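Activating signal cointegrator 1 complex subunit 3 (Homo sapiens, PDB 6YXQ) unwinds duplex DNA in the 3'-5' direction using ATP, aids alkylation repair and stalled-ribosome rescue, and binds ASCC2 through this N-terminal region. Local coordinates at residues F100-F105 and N139-H144; F105-S110 and D148-L153. One frame throughout, in Å; residues are numbered along the deposited sequence.

Contact 1: F100-F105 and N139-H144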
# COMPACT_ATOMS: atom_id res chain seq x y z
N PHE A 100 -11.28 -0.51 30.59
CA PHE A 100 -10.37 0.28 29.77
C PHE A 100 -9.56 1.26 30.61
O PHE A 100 -8.36 1.46 30.37
CB PHE A 100 -11.17 1.03 28.70
CG PHE A 100 -10.33 1.90 27.83
CD1 PHE A 100 -9.60 1.36 26.79
CD2 PHE A 100 -10.27 3.27 28.06
CE1 PHE A 100 -8.82 2.17 25.99
CE2 PHE A 100 -9.50 4.07 27.26
CZ PHE A 100 -8.77 3.52 26.22
N LEU A 101 -10.20 1.89 31.60
CA LEU A 101 -9.48 2.81 32.48
C LEU A 101 -8.42 2.07 33.28
O LEU A 101 -7.25 2.48 33.31
CB LEU A 101 -10.46 3.52 33.42
CG LEU A 101 -11.32 4.59 32.76
CD1 LEU A 101 -12.25 5.20 33.77
CD2 LEU A 101 -10.45 5.67 32.11
N PHE A 102 -8.81 0.97 33.94
CA PHE A 102 -7.86 0.19 34.72
C PHE A 102 -6.67 -0.21 33.88
O PHE A 102 -5.51 -0.03 34.29
CB PHE A 102 -8.54 -1.04 35.31
CG PHE A 102 -7.61 -1.96 36.05
CD1 PHE A 102 -7.37 -1.80 37.40
CD2 PHE A 102 -6.96 -2.99 35.38
CE1 PHE A 102 -6.51 -2.65 38.08
CE2 PHE A 102 -6.09 -3.85 36.06
CZ PHE A 102 -5.87 -3.68 37.40
N MET A 103 -6.92 -0.74 32.68
CA MET A 103 -5.83 -1.17 31.82
C MET A 103 -5.01 0.01 31.32
O MET A 103 -3.82 -0.14 31.01
CB MET A 103 -6.37 -1.98 30.64
CG MET A 103 -7.03 -3.27 31.07
SD MET A 103 -5.87 -4.35 31.94
CE MET A 103 -4.56 -4.39 30.74
N THR A 104 -5.62 1.19 31.23
CA THR A 104 -4.86 2.36 30.81
C THR A 104 -3.83 2.76 31.86
O THR A 104 -2.72 3.18 31.50
CB THR A 104 -5.81 3.52 30.51
OG1 THR A 104 -6.59 3.21 29.35
CG2 THR A 104 -5.04 4.81 30.27
N PHE A 105 -4.14 2.58 33.14
CA PHE A 105 -3.30 3.09 34.22
C PHE A 105 -2.64 1.99 35.04
O PHE A 105 -1.97 2.29 36.03
CB PHE A 105 -4.10 4.00 35.15
CG PHE A 105 -4.61 5.25 34.49
CD1 PHE A 105 -3.74 6.28 34.16
CD2 PHE A 105 -5.95 5.42 34.23
CE1 PHE A 105 -4.20 7.44 33.56
CE2 PHE A 105 -6.42 6.58 33.63
CZ PHE A 105 -5.55 7.59 33.30
N ASN A 139 -3.73 2.73 40.87
CA ASN A 139 -2.43 2.62 41.51
C ASN A 139 -2.56 2.15 42.95
O ASN A 139 -1.70 1.43 43.45
CB ASN A 139 -1.67 3.94 41.42
CG ASN A 139 -0.93 4.08 40.12
OD1 ASN A 139 0.20 3.62 39.98
ND2 ASN A 139 -1.58 4.70 39.15
N ARG A 140 -3.65 2.55 43.62
CA ARG A 140 -3.94 1.98 44.93
C ARG A 140 -4.06 0.47 44.84
O ARG A 140 -3.48 -0.26 45.66
CB ARG A 140 -5.23 2.58 45.49
CG ARG A 140 -5.03 3.84 46.33
CD ARG A 140 -6.25 4.16 47.18
NE ARG A 140 -7.43 4.42 46.35
CZ ARG A 140 -7.72 5.60 45.81
NH1 ARG A 140 -6.93 6.64 46.00
NH2 ARG A 140 -8.82 5.73 45.07
N ILE A 141 -4.77 -0.03 43.82
CA ILE A 141 -4.94 -1.48 43.67
C ILE A 141 -3.59 -2.15 43.41
O ILE A 141 -3.23 -3.14 44.05
CB ILE A 141 -5.95 -1.80 42.56
CG1 ILE A 141 -7.37 -1.55 43.04
CG2 ILE A 141 -5.80 -3.24 42.10
CD1 ILE A 141 -8.42 -1.90 42.01
N ILE A 142 -2.83 -1.62 42.45
CA ILE A 142 -1.57 -2.26 42.06
C ILE A 142 -0.56 -2.23 43.20
O ILE A 142 0.32 -3.09 43.29
CB ILE A 142 -1.00 -1.60 40.79
CG1 ILE A 142 -1.99 -1.74 39.62
CG2 ILE A 142 0.31 -2.25 40.39
CD1 ILE A 142 -2.20 -3.16 39.18
N SER A 143 -0.69 -1.26 44.11
CA SER A 143 0.21 -1.21 45.26
C SER A 143 0.10 -2.46 46.14
O SER A 143 0.96 -2.66 47.00
CB SER A 143 -0.07 0.04 46.09
OG SER A 143 -1.24 -0.10 46.87
N HIS A 144 -0.93 -3.28 45.94
CA HIS A 144 -1.05 -4.56 46.64
C HIS A 144 -0.50 -5.73 45.83
O HIS A 144 -0.39 -6.83 46.37
CB HIS A 144 -2.52 -4.82 46.99
CG HIS A 144 -3.12 -3.80 47.91
ND1 HIS A 144 -3.36 -4.06 49.24
CD2 HIS A 144 -3.52 -2.53 47.70
CE1 HIS A 144 -3.89 -2.99 49.81
NE2 HIS A 144 -4.00 -2.05 48.89

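Contact 2: F105-S110 and D148-L153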
# COMPACT_ATOMS: atom_id res chain seq x y z
N PHE A 105 -4.14 2.58 33.14
CA PHE A 105 -3.30 3.09 34.22
C PHE A 105 -2.64 1.99 35.04
O PHE A 105 -1.97 2.29 36.03
CB PHE A 105 -4.10 4.00 35.15
CG PHE A 105 -4.61 5.25 34.49
CD1 PHE A 105 -3.74 6.28 34.16
CD2 PHE A 105 -5.95 5.42 34.23
CE1 PHE A 105 -4.20 7.44 33.56
CE2 PHE A 105 -6.42 6.58 33.63
CZ PHE A 105 -5.55 7.59 33.30
N HIS A 106 -2.80 0.71 34.67
CA HIS A 106 -2.29 -0.35 35.53
C HIS A 106 -0.76 -0.40 35.56
O HIS A 106 -0.20 -0.99 36.49
CB HIS A 106 -2.88 -1.71 35.13
CG HIS A 106 -2.17 -2.38 33.99
ND1 HIS A 106 -2.51 -2.16 32.67
CD2 HIS A 106 -1.18 -3.30 33.97
CE1 HIS A 106 -1.73 -2.90 31.89
NE2 HIS A 106 -0.92 -3.60 32.66
N LEU A 107 -0.09 0.23 34.59
CA LEU A 107 1.37 0.29 34.55
C LEU A 107 1.90 1.71 34.62
O LEU A 107 3.10 1.93 34.42
CB LEU A 107 1.90 -0.39 33.29
CG LEU A 107 1.76 -1.91 33.23
CD1 LEU A 107 2.10 -2.43 31.85
CD2 LEU A 107 2.63 -2.54 34.29
N LYS A 108 1.04 2.69 34.89
CA LYS A 108 1.42 4.10 34.94
C LYS A 108 0.88 4.71 36.22
O LYS A 108 -0.26 4.43 36.61
CB LYS A 108 0.89 4.85 33.71
CG LYS A 108 1.31 4.22 32.39
CD LYS A 108 0.64 4.89 31.20
CE LYS A 108 0.40 3.91 30.05
NZ LYS A 108 -0.96 4.05 29.44
N ASP A 109 1.68 5.54 36.88
CA ASP A 109 1.32 6.11 38.17
C ASP A 109 0.88 7.56 38.09
O ASP A 109 0.81 8.23 39.13
CB ASP A 109 2.47 5.97 39.17
CG ASP A 109 3.74 6.63 38.69
OD1 ASP A 109 3.72 7.86 38.48
OD2 ASP A 109 4.75 5.91 38.52
N SER A 110 0.57 8.06 36.90
CA SER A 110 0.13 9.44 36.76
C SER A 110 -0.65 9.57 35.46
O SER A 110 -0.70 8.65 34.64
CB SER A 110 1.31 10.42 36.78
OG SER A 110 2.18 10.20 35.68
N ASP A 148 5.62 -10.75 41.05
CA ASP A 148 5.16 -11.96 40.37
C ASP A 148 3.71 -11.81 39.90
O ASP A 148 3.37 -12.17 38.77
CB ASP A 148 5.32 -13.17 41.29
CG ASP A 148 6.73 -13.77 41.26
OD1 ASP A 148 7.56 -13.32 40.43
OD2 ASP A 148 7.00 -14.70 42.05
N ASP A 149 2.85 -11.27 40.77
CA ASP A 149 1.47 -10.99 40.38
C ASP A 149 1.40 -10.03 39.20
O ASP A 149 0.61 -10.23 38.27
CB ASP A 149 0.70 -10.42 41.57
CG ASP A 149 0.34 -11.47 42.59
OD1 ASP A 149 0.24 -12.65 42.19
OD2 ASP A 149 0.15 -11.12 43.77
N LEU A 150 2.22 -8.98 39.23
CA LEU A 150 2.19 -8.00 38.15
C LEU A 150 2.60 -8.63 36.83
O LEU A 150 1.98 -8.38 35.79
CB LEU A 150 3.09 -6.82 38.49
CG LEU A 150 2.71 -5.41 38.00
CD1 LEU A 150 3.73 -4.42 38.52
CD2 LEU A 150 2.61 -5.33 36.49
N THR A 151 3.65 -9.47 36.84
CA THR A 151 4.04 -10.14 35.60
C THR A 151 2.96 -11.12 35.15
O THR A 151 2.78 -11.32 33.95
CB THR A 151 5.37 -10.88 35.75
OG1 THR A 151 5.28 -11.81 36.82
CG2 THR A 151 6.50 -9.92 36.00
N ALA A 152 2.26 -11.74 36.10
CA ALA A 152 1.13 -12.58 35.72
C ALA A 152 0.07 -11.77 34.98
O ALA A 152 -0.47 -12.21 33.96
CB ALA A 152 0.54 -13.24 36.96
N LEU A 153 -0.23 -10.57 35.48
CA LEU A 153 -1.19 -9.72 34.80
C LEU A 153 -0.69 -9.33 33.41
O LEU A 153 -1.44 -9.37 32.43
CB LEU A 153 -1.49 -8.47 35.63
CG LEU A 153 -2.43 -7.43 35.00
CD1 LEU A 153 -3.80 -8.02 34.78
CD2 LEU A 153 -2.54 -6.21 35.87

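Contact 1: F100-F105 and N139-H144
The ring of Phe102 meets two isoleucines of the facing helix. Ile141 CG2 sits at the ring edge, near its plane, 4.1 Å from Phe102 CE1. Ile142 CD1 comes in obliquely, 4.1 Å from Phe102 CZ. The touching atoms are thus the far end of the ring and two methyl groups. Phe102 crosses Ile141 at about a right angle, and all these contacts are apolar.

The Phe102 CB itself does not face the other helix. Its CG lies anti to the backbone N (chi1 175°), and this carries the ring across to the isoleucines. Ile141 offers its CG2 branch, whereas Ile142 reaches in with the end of its longer branch.

Phe105 lies beside this pair, but its ring leads away from 139-144. One face of that ring is filled from its own helix by Thr104 CG2, 3.9 Å above the plane and over the centre. Thr104 OG1 in turn donates to Phe100 O at 2.7 Å. Phe100 O also accepts from Thr104 N at 2.9 Å, and the two donors reach it from opposite faces of the carbonyl plane.

Asn139 ND2 stays 4.0 Å from Phe105 O. This polar end is instead held by the carbonyl oxygens of Lys108 and Cys135. The bond to Lys108 O links the loop after helix 91-105 to helix 128-142; the one to Cys135 O stays within the helix.

The contact is buried helix-to-helix packing. It joins the C-terminal end of helix 91-105 to that of helix 128-142, within an all-helical domain. Helix 64-85 also packs here: Leu101 touches Ile84, and Ile141 touches Leu74. Helix 113-123 covers another part of 100-105, with Ile119 on Leu101 and Glu115 on Phe105.

Contact 2: F105-S110 and D148-L153
Two first torsions bring His106 and Leu153 together. The His106 CG lies between the backbone N and the carbonyl carbon (chi1 83°), and its CB already points toward 148-153. Leu153 has CG anti to the backbone N (chi1 177°) and approaches from the opposite direction. The fold element on one side is a type I beta turn, Phe105 to Lys108, that begins at the last residue of helix 91-105. On the other side is helix 147-163.

Leu153 CD2 comes obliquely to the imidazole, 3.7 Å from His106 CD2. On the other side of the ring, His106 ND1 is hydrogen-bonded to Met103 O, which ties the imidazole back to the end of helix 91-105. This bond helps fix the rotation of the ring. Leu107 CB lies over one ring face, 4.2 Å above the plane and offset toward the rim.

The turn is closed by a weak bond from Lys108 N to Phe105 O. Its two central residues, His106 and Leu107, are the ones that reach helix 147-163. Leu153 is buried and also packs on Leu49, Phe57 and Phe145. Leu107 lies at the exposed margin. There its side chain crosses that of Leu150 at a slant, and the methyls Leu107 CD2 and Leu150 CD2 touch at 3.6 Å.

In the fold
From the N terminus, the chain first runs through helices 10-18 to 64-85 and then enters helix 91-105, which supplies the first side of contact 1. The turn after it supplies the first side of contact 2. The chain continues through helices 113-123 and 128-142, and the end of the latter closes contact 1 across 33 intervening residues. Helix 147-163 follows and closes contact 2. The two loops therefore cross, since their segments alternate, and they share Phe105. Their centres are about 7 Å apart, and Phe102 CE2 lies 4.3 Å from Leu153 CD2. Together they tie helix 91-105 and its turn to two successive helices.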